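Local structure of ATP:cob(I)alamin adenosyltransferase (Salmonella enterica subsp. enterica serovar Livingstone, 5CX7) at residues Ser95-Gln98 against Gly99-Thr103. The protein is the heme-binding C-terminal domain, of unknown function, of PduO, an enzyme that probably makes adenosylcobalamin for propanediol dehydratase. Numbering follows the deposited sequence.
Sequences SHLQ and GKVVT. With NA (sodium ion), chain B.
Two successive bends, chi3 -66° and chi4 -69°, curl the Lys100 side chain back over the peptide of Leu97 and deliver its ammonium group to a carbonyl that the backbone of Lys100 already holds. Leu97 O therefore accepts twice from one residue: Lys100 N lies 3.0 Å from it with a fairly straight N-H...O angle of 160°, and Lys100 NZ sits 3.1 Å from the same oxygen. The two donors come in on opposite faces of the carbonyl plane, each tilted well out of it, and the aliphatic arm between them passes close by, with Lys100 CG 3.4 Å from Leu97 O.

Gln98 runs alongside Lys100, pointing the same way. Its NE2 and the lysine NZ share a partner beyond the turn, since Glu61 of the second subunit makes a salt bridge with Lys100 and takes a hydrogen bond from Gln98. That carboxylate probably offsets the lysine charge and helps keep the two polar ends side by side.

Away from the polar ends, Leu97 CD1 meets Val101 CG1 at 3.5 Å, with Val101 CG2 a little farther off. The leucine and valine side chains cross at a slant, and Trp68 and Thr69 of helix 59-72 also touch the valine. Two residues before Leu97, still in the helix, Ser95 OG binds a sodium ion together with Glu94, near the Ser95 residues of two neighbouring subunits.

The backbone explains the tight reversal. Gln98 and Gly99 both have positive phi, giving a type I' beta turn from Leu97 to Lys100. Gln98 N bonds to Ser95 O at 3.0 Å and Gly99 N pairs with Glu94 O, so helix 93-96 ends in a Schellman motif with Gln98 as its C-prime residue.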
loop_
_atom_site.group_PDB
_atom_site.type_symbol
_atom_site.label_atom_id
_atom_site.label_comp_id
_atom_site.label_asym_id
_atom_site.label_seq_id
_atom_site.Cartn_x
_atom_site.Cartn_y
_atom_site.Cartn_z
ATOM N N SER E 95 -9.541 2.770 -10.915
ATOM C CA SER E 95 -8.362 1.911 -10.624
ATOM C C SER E 95 -7.059 2.643 -10.920
ATOM O O SER E 95 -6.039 2.488 -10.197
ATOM C CB SER E 95 -8.411 0.698 -11.492
ATOM O OG SER E 95 -9.479 -0.094 -11.134
ATOM N N HIS E 96 -7.044 3.456 -11.978
ATOM C CA HIS E 96 -5.848 4.235 -12.272
ATOM C C HIS E 96 -5.401 5.102 -11.105
ATOM O O HIS E 96 -4.194 5.356 -10.981
ATOM C CB HIS E 96 -6.026 5.136 -13.476
ATOM C CG HIS E 96 -6.539 4.428 -14.664
ATOM N ND1 HIS E 96 -7.396 5.010 -15.569
ATOM C CD2 HIS E 96 -6.306 3.173 -15.123
ATOM C CE1 HIS E 96 -7.647 4.164 -16.555
ATOM N NE2 HIS E 96 -7.036 3.026 -16.274
ATOM N N LEU E 97 -6.377 5.685 -10.371
ATOM C CA LEU E 97 -6.062 6.556 -9.316
ATOM C C LEU E 97 -6.146 5.805 -7.960
ATOM O O LEU E 97 -6.215 6.467 -6.920
ATOM C CB LEU E 97 -7.011 7.763 -9.380
ATOM C CG LEU E 97 -6.744 8.632 -10.614
ATOM C CD1 LEU E 97 -7.812 9.676 -10.714
ATOM C CD2 LEU E 97 -5.366 9.283 -10.519
ATOM N N GLN E 98 -6.074 4.487 -7.986
ATOM C CA GLN E 98 -5.912 3.618 -6.771
ATOM C C GLN E 98 -7.019 3.885 -5.752
ATOM O O GLN E 98 -6.757 3.969 -4.548
ATOM C CB GLN E 98 -4.535 3.833 -6.107
ATOM C CG GLN E 98 -3.318 3.806 -7.039
ATOM C CD GLN E 98 -2.035 4.237 -6.316
ATOM O OE1 GLN E 98 -1.500 3.505 -5.509
ATOM N NE2 GLN E 98 -1.540 5.449 -6.630
ATOM N N GLY E 99 -8.227 4.085 -6.257
ATOM C CA GLY E 99 -9.357 4.296 -5.378
ATOM C C GLY E 99 -9.522 5.687 -4.814
ATOM O O GLY E 99 -10.427 5.896 -4.022
ATOM N N LYS E 100 -8.701 6.661 -5.232
ATOM C CA LYS E 100 -8.811 8.005 -4.656
ATOM C C LYS E 100 -10.015 8.790 -5.167
ATOM O O LYS E 100 -10.443 9.745 -4.505
ATOM C CB LYS E 100 -7.568 8.813 -4.911
ATOM C CG LYS E 100 -6.424 8.297 -4.036
ATOM C CD LYS E 100 -5.305 9.288 -3.980
ATOM C CE LYS E 100 -4.657 9.443 -5.319
ATOM N NZ LYS E 100 -3.936 8.192 -5.643
ATOM N N VAL E 101 -10.533 8.426 -6.322
ATOM C CA VAL E 101 -11.662 9.104 -6.924
ATOM C C VAL E 101 -12.920 8.228 -6.787
ATOM O O VAL E 101 -12.850 7.008 -6.944
ATOM C CB VAL E 101 -11.497 9.533 -8.379
ATOM C CG1 VAL E 101 -10.390 10.593 -8.465
ATOM C CG2 VAL E 101 -11.289 8.366 -9.303
ATOM N N VAL E 102 -14.056 8.884 -6.474
ATOM C CA VAL E 102 -15.346 8.238 -6.420
ATOM C C VAL E 102 -16.183 8.850 -7.498
ATOM O O VAL E 102 -16.237 10.096 -7.613
ATOM C CB VAL E 102 -15.984 8.402 -5.006
ATOM C CG1 VAL E 102 -17.428 7.915 -5.026
ATOM C CG2 VAL E 102 -15.195 7.626 -3.948
ATOM N N THR E 103 -16.871 8.020 -8.250
ATOM C CA THR E 103 -17.520 8.428 -9.492
ATOM C C THR E 103 -19.029 8.333 -9.481
ATOM O O THR E 103 -19.698 8.385 -10.532
ATOM C CB THR E 103 -16.958 7.595 -10.648
ATOM O OG1 THR E 103 -17.103 6.198 -10.345
ATOM C CG2 THR E 103 -15.457 7.892 -10.785
HETATM NA NA NA B . -11.651 -0.106 -12.976
#